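Local coordinates for protein putative citrate lyase, alfa subunit (Streptococcus mutans, PDB 2HJ0) that is of unknown function but is named a putative citrate lyase alpha subunit of the CitF family, an alpha/beta protein with mixed beta-sheets, at residues T59-G64 with I162-L167; M80-D85 with V229-I234; E107-H112 with G116-I121. All coordinates share one frame; numbering follows the deposited sequence.

Contact 1 (T59-G64 with I162-L167); sequences TRLKDG and IDVAFL
The hydroxyl of Thr-59 rests against both methyls of Val-164. Its OG1 lies 3.5 Å from Val-164 CG2 and 3.7 Å from Val-164 CG1. The same oxygen also makes a weak hydrogen bond with Gln-202 OE1, on the next strand of the sheet. OG1 therefore has a polar partner although the residue is buried. Thr-59 and Val-164 point at each other and meet at the ends of their short side chains. The Thr-59 torsion explains this: chi1 of -152° puts OG1 roughly opposite the backbone N, beside the carbonyl carbon. The Thr-59 methyl CG2 meets Val-164 less closely, at 4.1 Å from Val-164 CG2. Between Thr-59 and Leu-61 the chain turns at Arg-60, which lies just past helix 52-58 and has the positive phi of a Schellman motif. Leu-61 then comes at Val-164 on a slant, and Leu-61 CD1 stops 4.1 Å from Val-164 CG2. Thr-59 and Leu-61 thus both touch that one methyl of Val-164.

The setting is an alpha/beta fold with a mixed, mostly parallel beta-sheet. Residues 59-64 form the loop from helix 52-58 into strand 66-69. Strand 164-169 runs parallel beside strand 66-69, with strand 202-207 on its other flank. Asp-163 fixes the start of strand 164-169, since its OD2 accepts a hydrogen bond from Thr-66 N.

Phe-166 continues the apolar surface along the strand. Val-164 CG1 sits 3.4 Å above one face of its ring, displaced toward the rim. Leu-61 and Phe-166 both touch Ile-67 of strand 66-69. Helix 79-89 packs over this group, with Ile-87 against Leu-61 and Val-83 against Phe-166.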
ATOM      1  N   THR A  59      16.303  -5.701 -17.425  1.00 22.11           N
ATOM      2  CA  THR A  59      14.863  -5.613 -17.326  1.00 20.98           C
ATOM      3  C   THR A  59      14.220  -6.334 -18.507  1.00 22.27           C
ATOM      4  O   THR A  59      13.015  -6.592 -18.518  1.00 21.91           O
ATOM      5  CB  THR A  59      14.455  -4.149 -17.250  1.00 19.65           C
ATOM      6  OG1 THR A  59      13.227  -4.042 -16.539  1.00 21.78           O
ATOM      7  CG2 THR A  59      14.303  -3.561 -18.617  1.00 19.27           C
ATOM      8  N   ARG A  60      15.045  -6.676 -19.494  1.00 22.66           N
ATOM      9  CA  ARG A  60      14.582  -7.396 -20.672  1.00 22.63           C
ATOM     10  C   ARG A  60      13.649  -6.621 -21.602  1.00 22.11           C
ATOM     11  O   ARG A  60      12.880  -7.211 -22.369  1.00 22.46           O
ATOM     12  CB  ARG A  60      13.900  -8.695 -20.242  1.00 23.79           C
ATOM     13  CG  ARG A  60      14.688  -9.933 -20.600  1.00 27.51           C
ATOM     14  CD  ARG A  60      15.815 -10.213 -19.631  1.00 31.69           C
ATOM     15  NE  ARG A  60      15.396 -11.095 -18.540  1.00 37.06           N
ATOM     16  CZ  ARG A  60      14.909 -12.329 -18.701  1.00 38.92           C
ATOM     17  NH1 ARG A  60      14.553 -13.052 -17.638  1.00 38.93           N
ATOM     18  NH2 ARG A  60      14.772 -12.840 -19.922  1.00 38.86           N
ATOM     19  N   LEU A  61      13.729  -5.299 -21.541  1.00 21.10           N
ATOM     20  CA  LEU A  61      12.896  -4.436 -22.361  1.00 20.77           C
ATOM     21  C   LEU A  61      13.070  -4.754 -23.835  1.00 22.07           C
ATOM     22  O   LEU A  61      14.195  -4.825 -24.324  1.00 23.26           O
ATOM     23  CB  LEU A  61      13.272  -2.976 -22.122  1.00 18.70           C
ATOM     24  CG  LEU A  61      12.327  -1.983 -22.779  1.00 16.62           C
ATOM     25  CD1 LEU A  61      10.936  -2.173 -22.176  1.00 14.82           C
ATOM     26  CD2 LEU A  61      12.827  -0.565 -22.570  1.00 15.26           C
ATOM     27  N   LYS A  62      11.965  -4.950 -24.544  1.00 22.98           N
ATOM     28  CA  LYS A  62      12.041  -5.239 -25.969  1.00 24.30           C
ATOM     29  C   LYS A  62      11.150  -4.276 -26.731  1.00 24.75           C
ATOM     30  O   LYS A  62      10.489  -3.427 -26.137  1.00 23.53           O
ATOM     31  CB  LYS A  62      11.631  -6.689 -26.243  1.00 25.03           C
ATOM     32  CG  LYS A  62      12.508  -7.701 -25.499  1.00 30.43           C
ATOM     33  CD  LYS A  62      12.282  -9.172 -25.905  1.00 32.94           C
ATOM     34  CE  LYS A  62      10.921  -9.716 -25.461  1.00 33.08           C
ATOM     35  NZ  LYS A  62       9.788  -9.035 -26.137  1.00 32.67           N
ATOM     36  N   ASP A  63      11.152  -4.396 -28.051  1.00 25.90           N
ATOM     37  CA  ASP A  63      10.331  -3.530 -28.880  1.00 26.44           C
ATOM     38  C   ASP A  63       8.855  -3.805 -28.639  1.00 26.39           C
ATOM     39  O   ASP A  63       8.454  -4.942 -28.377  1.00 25.94           O
ATOM     40  CB  ASP A  63      10.649  -3.748 -30.358  1.00 28.07           C
ATOM     41  CG  ASP A  63      12.019  -3.208 -30.759  1.00 30.52           C
ATOM     42  OD1 ASP A  63      12.339  -3.298 -31.968  1.00 31.60           O
ATOM     43  OD2 ASP A  63      12.771  -2.697 -29.889  1.00 30.14           O
ATOM     44  N   GLY A  64       8.052  -2.749 -28.725  1.00 26.00           N
ATOM     45  CA  GLY A  64       6.621  -2.881 -28.543  1.00 25.33           C
ATOM     46  C   GLY A  64       6.124  -2.860 -27.111  1.00 24.51           C
ATOM     47  O   GLY A  64       4.917  -2.794 -26.876  1.00 25.54           O
ATOM     48  N   ILE A 162       1.692  -1.840 -17.836  1.00 10.59           N
ATOM     49  CA  ILE A 162       3.064  -1.368 -17.853  1.00  9.12           C
ATOM     50  C   ILE A 162       4.088  -2.479 -17.741  1.00  9.05           C
ATOM     51  O   ILE A 162       4.071  -3.259 -16.794  1.00  9.78           O
ATOM     52  CB  ILE A 162       3.301  -0.358 -16.722  1.00  8.99           C
ATOM     53  CG1 ILE A 162       2.243   0.743 -16.786  1.00  8.63           C
ATOM     54  CG2 ILE A 162       4.686   0.263 -16.853  1.00  6.93           C
ATOM     55  CD1 ILE A 162       2.277   1.694 -15.594  1.00  9.86           C
ATOM     56  N   ASP A 163       4.986  -2.552 -18.716  1.00  9.38           N
ATOM     57  CA  ASP A 163       6.023  -3.577 -18.694  1.00 10.05           C
ATOM     58  C   ASP A 163       7.117  -3.177 -17.724  1.00 10.10           C
ATOM     59  O   ASP A 163       7.519  -3.952 -16.858  1.00 11.00           O
ATOM     60  CB  ASP A 163       6.627  -3.770 -20.082  1.00 11.07           C
ATOM     61  CG  ASP A 163       5.699  -4.499 -21.016  1.00 13.97           C
ATOM     62  OD1 ASP A 163       5.382  -5.681 -20.729  1.00 16.14           O
ATOM     63  OD2 ASP A 163       5.281  -3.892 -22.032  1.00 16.07           O
ATOM     64  N   VAL A 164       7.607  -1.956 -17.874  1.00  8.73           N
ATOM     65  CA  VAL A 164       8.656  -1.478 -17.002  1.00  8.51           C
ATOM     66  C   VAL A 164       8.375  -0.047 -16.613  1.00  8.38           C
ATOM     67  O   VAL A 164       8.119   0.806 -17.465  1.00  8.90           O
ATOM     68  CB  VAL A 164      10.030  -1.516 -17.686  1.00  7.90           C
ATOM     69  CG1 VAL A 164      11.107  -1.047 -16.718  1.00  7.23           C
ATOM     70  CG2 VAL A 164      10.326  -2.907 -18.171  1.00  8.47           C
ATOM     71  N   ALA A 165       8.425   0.220 -15.316  1.00  7.70           N
ATOM     72  CA  ALA A 165       8.201   1.569 -14.835  1.00  7.18           C
ATOM     73  C   ALA A 165       9.512   2.132 -14.321  1.00  8.30           C
ATOM     74  O   ALA A 165      10.125   1.572 -13.410  1.00 10.23           O
ATOM     75  CB  ALA A 165       7.168   1.573 -13.738  1.00  4.59           C
ATOM     76  N   PHE A 166       9.951   3.231 -14.924  1.00  7.19           N
ATOM     77  CA  PHE A 166      11.169   3.891 -14.494  1.00  6.32           C
ATOM     78  C   PHE A 166      10.731   5.056 -13.630  1.00  6.37           C
ATOM     79  O   PHE A 166      10.296   6.071 -14.159  1.00  7.67           O
ATOM     80  CB  PHE A 166      11.930   4.381 -15.705  1.00  6.08           C
ATOM     81  CG  PHE A 166      12.394   3.276 -16.593  1.00  3.72           C
ATOM     82  CD1 PHE A 166      13.550   2.572 -16.298  1.00  2.40           C
ATOM     83  CD2 PHE A 166      11.667   2.931 -17.726  1.00  3.40           C
ATOM     84  CE1 PHE A 166      13.972   1.541 -17.125  1.00  4.66           C
ATOM     85  CE2 PHE A 166      12.083   1.900 -18.556  1.00  3.58           C
ATOM     86  CZ  PHE A 166      13.231   1.206 -18.261  1.00  3.16           C
ATOM     87  N   LEU A 167      10.834   4.896 -12.310  1.00  4.75           N
ATOM     88  CA  LEU A 167      10.405   5.933 -11.369  1.00  6.55           C
ATOM     89  C   LEU A 167      11.534   6.693 -10.663  1.00  7.80           C
ATOM     90  O   LEU A 167      12.456   6.086 -10.128  1.00  9.02           O
ATOM     91  CB  LEU A 167       9.493   5.319 -10.298  1.00  4.88           C
ATOM     92  CG  LEU A 167       8.363   4.410 -10.779  1.00  4.95           C
ATOM     93  CD1 LEU A 167       7.556   3.898  -9.586  1.00  1.00           C
ATOM     94  CD2 LEU A 167       7.469   5.185 -11.748  1.00  5.38           C
TER

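Contact 2 (M80-D85 with V229-I234); sequences MNMVLD and VVVDAI
The helical turn carrying Met-82 faces the loop that leaves strand 227-230, and the backbones stay well apart, with Met-82 CA 8.7 Å from Ile-234 CA. One long side chain bridges the gap. Met-82 is a selenomethionine here. Its chain leaves the helix extended, with chi2 at 176°, and then bends at chi3, -72°. The extended part carries SE out to Val-231, and the bend turns CE to Ala-233. Met-82 SE lies 4.1 Å from Val-231 CG1. Met-82 and Val-231 pass alongside each other, running in opposite directions. Met-82 CE reaches the backbone instead, 3.4 Å from the carbonyl oxygen O of Ala-233. This is a van der Waals contact with a polar atom. Ile-52 of helix 52-58 touches both Met-82 and Val-231 and completes a small apolar cluster. The loop is also held from its own side: Ile-234 N bonds to Asp-208 OD1, and Lys-184 NZ donates to Asp-232 O. Met-82 lies in the first turn of helix 79-89, and the loop follows the last residue of its strand. A helix start meeting a loop beyond the carboxyl ends of parallel strands is consistent with a Rossmann-like alpha/beta fold, the clan to which the family belongs.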
HETATM    1  N   MSE A  80      12.960  10.951 -17.282  1.00 21.18           N
HETATM    2  CA  MSE A  80      12.351  10.681 -18.589  1.00 23.41           C
HETATM    3  C   MSE A  80      13.377  10.728 -19.722  1.00 22.97           C
HETATM    4  O   MSE A  80      13.621   9.718 -20.375  1.00 22.03           O
HETATM    5  CB  MSE A  80      11.239  11.697 -18.886  1.00 27.06           C
HETATM    6  CG  MSE A  80       9.796  11.155 -18.833  1.00 31.29           C
HETATM    7 SE   MSE A  80       8.942  10.670 -20.556  1.00 35.82          SE
HETATM    8  CE  MSE A  80       8.072  12.365 -21.002  1.00 33.59           C
ATOM      9  N   ASN A  81      13.972  11.900 -19.944  1.00 22.81           N
ATOM     10  CA  ASN A  81      14.950  12.083 -21.016  1.00 24.11           C
ATOM     11  C   ASN A  81      16.119  11.141 -20.870  1.00 25.49           C
ATOM     12  O   ASN A  81      16.732  10.724 -21.851  1.00 25.74           O
ATOM     13  CB  ASN A  81      15.492  13.517 -21.043  1.00 22.83           C
ATOM     14  CG  ASN A  81      14.407  14.553 -21.227  1.00 22.24           C
ATOM     15  OD1 ASN A  81      13.396  14.312 -21.889  1.00 22.32           O
ATOM     16  ND2 ASN A  81      14.620  15.725 -20.658  1.00 21.50           N
HETATM   17  N   MSE A  82      16.430  10.816 -19.630  1.00 27.58           N
HETATM   18  CA  MSE A  82      17.532   9.924 -19.328  1.00 29.71           C
HETATM   19  C   MSE A  82      17.268   8.510 -19.864  1.00 29.16           C
HETATM   20  O   MSE A  82      18.000   8.021 -20.723  1.00 28.98           O
HETATM   21  CB  MSE A  82      17.726   9.887 -17.818  1.00 34.25           C
HETATM   22  CG  MSE A  82      19.112   9.516 -17.356  1.00 40.54           C
HETATM   23 SE   MSE A  82      19.165   9.651 -15.441  1.00 51.56          SE
HETATM   24  CE  MSE A  82      19.127  11.562 -15.260  1.00 46.53           C
ATOM     25  N   VAL A  83      16.221   7.864 -19.355  1.00 27.30           N
ATOM     26  CA  VAL A  83      15.883   6.512 -19.776  1.00 25.46           C
ATOM     27  C   VAL A  83      15.673   6.412 -21.283  1.00 25.67           C
ATOM     28  O   VAL A  83      16.364   5.652 -21.965  1.00 25.48           O
ATOM     29  CB  VAL A  83      14.613   6.009 -19.060  1.00 24.50           C
ATOM     30  CG1 VAL A  83      14.239   4.619 -19.546  1.00 23.09           C
ATOM     31  CG2 VAL A  83      14.844   5.995 -17.571  1.00 23.56           C
ATOM     32  N   LEU A  84      14.717   7.183 -21.789  1.00 25.37           N
ATOM     33  CA  LEU A  84      14.393   7.197 -23.208  1.00 25.37           C
ATOM     34  C   LEU A  84      15.630   7.298 -24.089  1.00 26.27           C
ATOM     35  O   LEU A  84      15.814   6.515 -25.022  1.00 26.24           O
ATOM     36  CB  LEU A  84      13.445   8.358 -23.513  1.00 23.41           C
ATOM     37  CG  LEU A  84      12.004   7.962 -23.815  1.00 21.08           C
ATOM     38  CD1 LEU A  84      11.526   6.905 -22.856  1.00 20.56           C
ATOM     39  CD2 LEU A  84      11.136   9.194 -23.746  1.00 20.64           C
ATOM     40  N   ASP A  85      16.489   8.261 -23.790  1.00 27.22           N
ATOM     41  CA  ASP A  85      17.690   8.440 -24.584  1.00 27.90           C
ATOM     42  C   ASP A  85      18.525   7.167 -24.629  1.00 28.04           C
ATOM     43  O   ASP A  85      19.034   6.784 -25.681  1.00 29.32           O
ATOM     44  CB  ASP A  85      18.513   9.597 -24.031  1.00 28.95           C
ATOM     45  CG  ASP A  85      19.678   9.948 -24.915  1.00 31.34           C
ATOM     46  OD1 ASP A  85      20.717   9.253 -24.822  1.00 32.31           O
ATOM     47  OD2 ASP A  85      19.549  10.913 -25.706  1.00 32.92           O
ATOM     48  N   VAL A 229      18.886   2.161  -9.351  1.00 10.35           N
ATOM     49  CA  VAL A 229      20.051   2.706 -10.006  1.00 11.58           C
ATOM     50  C   VAL A 229      20.310   4.088  -9.448  1.00 12.13           C
ATOM     51  O   VAL A 229      19.397   4.902  -9.320  1.00 14.75           O
ATOM     52  CB  VAL A 229      19.851   2.794 -11.528  1.00 12.14           C
ATOM     53  CG1 VAL A 229      18.548   3.491 -11.824  1.00 14.93           C
ATOM     54  CG2 VAL A 229      21.006   3.548 -12.165  1.00 11.58           C
ATOM     55  N   VAL A 230      21.562   4.346  -9.110  1.00 12.49           N
ATOM     56  CA  VAL A 230      21.948   5.633  -8.568  1.00 13.23           C
ATOM     57  C   VAL A 230      22.579   6.505  -9.642  1.00 13.56           C
ATOM     58  O   VAL A 230      23.397   6.030 -10.412  1.00 12.93           O
ATOM     59  CB  VAL A 230      22.963   5.445  -7.438  1.00 12.64           C
ATOM     60  CG1 VAL A 230      23.495   6.794  -7.008  1.00 13.19           C
ATOM     61  CG2 VAL A 230      22.309   4.732  -6.260  1.00 11.14           C
ATOM     62  N   VAL A 231      22.198   7.776  -9.693  1.00 16.15           N
ATOM     63  CA  VAL A 231      22.771   8.702 -10.673  1.00 18.15           C
ATOM     64  C   VAL A 231      23.175  10.009  -9.990  1.00 19.85           C
ATOM     65  O   VAL A 231      22.792  10.260  -8.847  1.00 20.44           O
ATOM     66  CB  VAL A 231      21.776   9.024 -11.807  1.00 17.06           C
ATOM     67  CG1 VAL A 231      21.554   7.788 -12.655  1.00 16.56           C
ATOM     68  CG2 VAL A 231      20.456   9.523 -11.222  1.00 15.87           C
ATOM     69  N   ASP A 232      23.938  10.844 -10.689  1.00 21.58           N
ATOM     70  CA  ASP A 232      24.383  12.110 -10.115  1.00 23.05           C
ATOM     71  C   ASP A 232      23.224  13.051  -9.782  1.00 21.98           C
ATOM     72  O   ASP A 232      23.258  13.732  -8.754  1.00 21.99           O
ATOM     73  CB  ASP A 232      25.378  12.807 -11.059  1.00 26.38           C
ATOM     74  CG  ASP A 232      26.008  14.053 -10.431  1.00 32.10           C
ATOM     75  OD1 ASP A 232      26.668  13.921  -9.363  1.00 35.34           O
ATOM     76  OD2 ASP A 232      25.844  15.162 -11.003  1.00 32.68           O
ATOM     77  N   ALA A 233      22.201  13.080 -10.636  1.00 21.31           N
ATOM     78  CA  ALA A 233      21.034  13.945 -10.420  1.00 21.47           C
ATOM     79  C   ALA A 233      19.805  13.472 -11.170  1.00 20.95           C
ATOM     80  O   ALA A 233      19.872  13.213 -12.365  1.00 21.36           O
ATOM     81  CB  ALA A 233      21.350  15.374 -10.838  1.00 20.64           C
ATOM     82  N   ILE A 234      18.678  13.382 -10.478  1.00 21.31           N
ATOM     83  CA  ILE A 234      17.455  12.943 -11.124  1.00 22.44           C
ATOM     84  C   ILE A 234      16.610  14.137 -11.496  1.00 24.19           C
ATOM     85  O   ILE A 234      15.727  14.048 -12.345  1.00 25.27           O
ATOM     86  CB  ILE A 234      16.648  12.038 -10.213  1.00 21.46           C
ATOM     87  CG1 ILE A 234      16.270  12.800  -8.948  1.00 21.54           C
ATOM     88  CG2 ILE A 234      17.467  10.816  -9.858  1.00 22.22           C
ATOM     89  CD1 ILE A 234      15.542  11.962  -7.945  1.00 21.80           C
TER

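Contact 3 (E107-H112 with G116-I121)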
ATOM      1  N   GLU A 107      11.375  17.947 -24.121  1.00 20.97           N
ATOM      2  CA  GLU A 107      11.503  18.208 -25.556  1.00 22.85           C
ATOM      3  C   GLU A 107      12.197  17.088 -26.333  1.00 21.99           C
ATOM      4  O   GLU A 107      11.787  16.751 -27.446  1.00 22.71           O
ATOM      5  CB  GLU A 107      12.255  19.512 -25.787  1.00 25.91           C
ATOM      6  CG  GLU A 107      12.146  20.058 -27.200  1.00 31.96           C
ATOM      7  CD  GLU A 107      13.185  21.135 -27.474  1.00 37.04           C
ATOM      8  OE1 GLU A 107      14.393  20.787 -27.522  1.00 39.88           O
ATOM      9  OE2 GLU A 107      12.806  22.327 -27.630  1.00 40.23           O
ATOM     10  N   PRO A 108      13.263  16.500 -25.766  1.00 21.37           N
ATOM     11  CA  PRO A 108      13.979  15.417 -26.444  1.00 20.13           C
ATOM     12  C   PRO A 108      13.058  14.336 -27.005  1.00 19.20           C
ATOM     13  O   PRO A 108      13.415  13.630 -27.941  1.00 19.32           O
ATOM     14  CB  PRO A 108      14.888  14.888 -25.346  1.00 20.45           C
ATOM     15  CG  PRO A 108      15.240  16.132 -24.611  1.00 19.24           C
ATOM     16  CD  PRO A 108      13.901  16.804 -24.473  1.00 20.13           C
ATOM     17  N   LEU A 109      11.873  14.217 -26.419  1.00 19.01           N
ATOM     18  CA  LEU A 109      10.889  13.235 -26.850  1.00 16.90           C
ATOM     19  C   LEU A 109      10.584  13.394 -28.335  1.00 17.68           C
ATOM     20  O   LEU A 109      10.457  12.404 -29.052  1.00 17.57           O
ATOM     21  CB  LEU A 109       9.592  13.414 -26.071  1.00 13.91           C
ATOM     22  CG  LEU A 109       8.804  12.186 -25.648  1.00 13.62           C
ATOM     23  CD1 LEU A 109       7.348  12.626 -25.426  1.00 13.69           C
ATOM     24  CD2 LEU A 109       8.856  11.082 -26.686  1.00 13.30           C
ATOM     25  N   ILE A 110      10.468  14.637 -28.796  1.00 18.04           N
ATOM     26  CA  ILE A 110      10.141  14.881 -30.195  1.00 18.43           C
ATOM     27  C   ILE A 110      10.989  14.055 -31.166  1.00 19.48           C
ATOM     28  O   ILE A 110      10.445  13.339 -32.010  1.00 18.62           O
ATOM     29  CB  ILE A 110      10.238  16.378 -30.531  1.00 18.63           C
ATOM     30  CG1 ILE A 110       9.326  17.173 -29.593  1.00 16.31           C
ATOM     31  CG2 ILE A 110       9.803  16.615 -31.968  1.00 17.99           C
ATOM     32  CD1 ILE A 110       9.422  18.656 -29.769  1.00 15.50           C
ATOM     33  N   ASP A 111      12.311  14.128 -31.044  1.00 20.67           N
ATOM     34  CA  ASP A 111      13.169  13.349 -31.928  1.00 22.40           C
ATOM     35  C   ASP A 111      12.930  11.851 -31.800  1.00 23.07           C
ATOM     36  O   ASP A 111      12.955  11.131 -32.799  1.00 24.38           O
ATOM     37  CB  ASP A 111      14.650  13.629 -31.669  1.00 24.39           C
ATOM     38  CG  ASP A 111      15.122  14.924 -32.303  1.00 26.86           C
ATOM     39  OD1 ASP A 111      14.654  15.257 -33.412  1.00 29.36           O
ATOM     40  OD2 ASP A 111      15.975  15.603 -31.702  1.00 28.19           O
ATOM     41  N   HIS A 112      12.709  11.366 -30.581  1.00 23.16           N
ATOM     42  CA  HIS A 112      12.473   9.932 -30.385  1.00 22.55           C
ATOM     43  C   HIS A 112      11.211   9.482 -31.114  1.00 22.78           C
ATOM     44  O   HIS A 112      11.060   8.308 -31.458  1.00 22.40           O
ATOM     45  CB  HIS A 112      12.337   9.598 -28.894  1.00 22.65           C
ATOM     46  CG  HIS A 112      13.570   9.872 -28.094  1.00 21.19           C
ATOM     47  ND1 HIS A 112      14.776   9.258 -28.352  1.00 20.36           N
ATOM     48  CD2 HIS A 112      13.782  10.696 -27.040  1.00 20.89           C
ATOM     49  CE1 HIS A 112      15.680   9.694 -27.493  1.00 21.50           C
ATOM     50  NE2 HIS A 112      15.103  10.568 -26.685  1.00 20.61           N
ATOM     51  N   GLY A 116      10.975   6.917 -34.628  1.00 19.47           N
ATOM     52  CA  GLY A 116      10.274   5.691 -34.282  1.00 17.81           C
ATOM     53  C   GLY A 116      10.586   5.047 -32.942  1.00 16.62           C
ATOM     54  O   GLY A 116      10.143   3.929 -32.682  1.00 15.41           O
ATOM     55  N   VAL A 117      11.341   5.724 -32.084  1.00 16.00           N
ATOM     56  CA  VAL A 117      11.658   5.135 -30.780  1.00 15.89           C
ATOM     57  C   VAL A 117      10.396   5.027 -29.930  1.00 14.74           C
ATOM     58  O   VAL A 117      10.191   4.032 -29.236  1.00 13.70           O
ATOM     59  CB  VAL A 117      12.701   5.962 -30.010  1.00 16.49           C
ATOM     60  CG1 VAL A 117      12.998   5.292 -28.686  1.00 14.66           C
ATOM     61  CG2 VAL A 117      13.978   6.081 -30.828  1.00 15.88           C
ATOM     62  N   VAL A 118       9.567   6.068 -29.988  1.00 13.87           N
ATOM     63  CA  VAL A 118       8.299   6.108 -29.274  1.00 13.61           C
ATOM     64  C   VAL A 118       7.196   6.150 -30.338  1.00 14.12           C
ATOM     65  O   VAL A 118       7.205   7.004 -31.229  1.00 15.47           O
ATOM     66  CB  VAL A 118       8.194   7.360 -28.359  1.00 14.38           C
ATOM     67  CG1 VAL A 118       6.875   7.334 -27.586  1.00 13.83           C
ATOM     68  CG2 VAL A 118       9.373   7.409 -27.394  1.00 11.66           C
ATOM     69  N   THR A 119       6.243   5.234 -30.233  1.00 13.61           N
ATOM     70  CA  THR A 119       5.169   5.116 -31.213  1.00 12.42           C
ATOM     71  C   THR A 119       3.769   5.368 -30.664  1.00 12.86           C
ATOM     72  O   THR A 119       2.817   5.507 -31.430  1.00 13.83           O
ATOM     73  CB  THR A 119       5.214   3.706 -31.830  1.00 12.79           C
ATOM     74  OG1 THR A 119       5.252   2.724 -30.778  1.00 12.57           O
ATOM     75  CG2 THR A 119       6.461   3.549 -32.687  1.00 11.26           C
ATOM     76  N   ASN A 120       3.650   5.394 -29.338  1.00 13.17           N
ATOM     77  CA  ASN A 120       2.378   5.631 -28.652  1.00 12.08           C
ATOM     78  C   ASN A 120       2.632   6.369 -27.346  1.00 11.20           C
ATOM     79  O   ASN A 120       3.575   6.067 -26.614  1.00 11.89           O
ATOM     80  CB  ASN A 120       1.653   4.315 -28.356  1.00 12.75           C
ATOM     81  CG  ASN A 120       1.083   3.676 -29.597  1.00 13.34           C
ATOM     82  OD1 ASN A 120       1.819   3.273 -30.487  1.00 17.13           O
ATOM     83  ND2 ASN A 120      -0.235   3.586 -29.670  1.00 13.10           N
ATOM     84  N   ILE A 121       1.767   7.329 -27.053  1.00 10.51           N
ATOM     85  CA  ILE A 121       1.896   8.146 -25.854  1.00  9.13           C
ATOM     86  C   ILE A 121       0.558   8.291 -25.136  1.00  9.22           C
ATOM     87  O   ILE A 121      -0.478   8.433 -25.777  1.00  8.99           O
ATOM     88  CB  ILE A 121       2.374   9.573 -26.221  1.00  7.08           C
ATOM     89  CG1 ILE A 121       3.668   9.509 -27.047  1.00  6.05           C
ATOM     90  CG2 ILE A 121       2.562  10.400 -24.955  1.00  4.44           C
ATOM     91  CD1 ILE A 121       4.144  10.881 -27.563  1.00  5.63           C
TER
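His-112 has chi1 at -63°, which sets its ring beside the backbone N, and Val-117 has chi1 at -179°, which leaves CG2 beside its own N. The two side chains then lie next to each other and point the same way. Their CB atoms, His-112 CB and Val-117 CB, are 3.8 Å apart. Further out, Val-117 CG2 comes to the edge of the imidazole, near the ring plane, 4.1 Å from His-112 ND1.

The backbone joins the same residues. The carbonyl of His-112 takes two N-H groups, from Val-117 and Val-118 near the start of 116-121. Val-118 N is 3.1 Å from His-112 O, and the bond is fairly straight, 159° at the hydrogen. This donor sits above the carbonyl plane. Val-117 N lies 2.7 Å from His-112 O, but that bond is weak and strongly bent. Gly-116, with positive phi, precedes these two donors in the turn.

These bonds link the last turn of helix 109-114 to strand 118-123, inside the beta-alpha-beta unit that starts with strand 95-99. Near the start of strand 118-123, Thr-119 OG1 also hydrogen-bonds to Asp-94 OD1.

Away from the turn the contact is apolar. Leu-109 and Val-118 meet at about a right angle, with Leu-109 CD2 3.8 Å from Val-118 CG2. The same Val-118 methyl lies 4.0 Å from His-112 CB. The other branch of Leu-109 reaches farther along the strand, to put CD1 4.2 Å from Ile-121 CD1. Leu-109 and Ile-121 share Ile-102 as a neighbour. Val-130 of helix 127-135 also touches Leu-109. Ala-88 of helix 79-89 touches both His-112 and Val-117.

How the contacts relate
From the N terminus, contact 1 opens at 59-64 and contact 2 at 80-85. Contact 3 opens at 107-112 and closes after only three intervening residues. Contact 1 then closes at 162-167 and contact 2 at 229-234. Contacts 1 and 2 therefore cross, and contact 3 nests inside both. All three reach the same mixed sheet. Helix 79-89 connects them: Val-83 packs on Phe-166 of contact 1, and Leu-84 and Asp-85 pack against His-112 of contact 3. Contact 1 joins the loop before strand 66-69 to strand 164-169, contact 2 joins helix 79-89 to the loop after strand 227-230, and contact 3 joins helix 109-114 to strand 118-123.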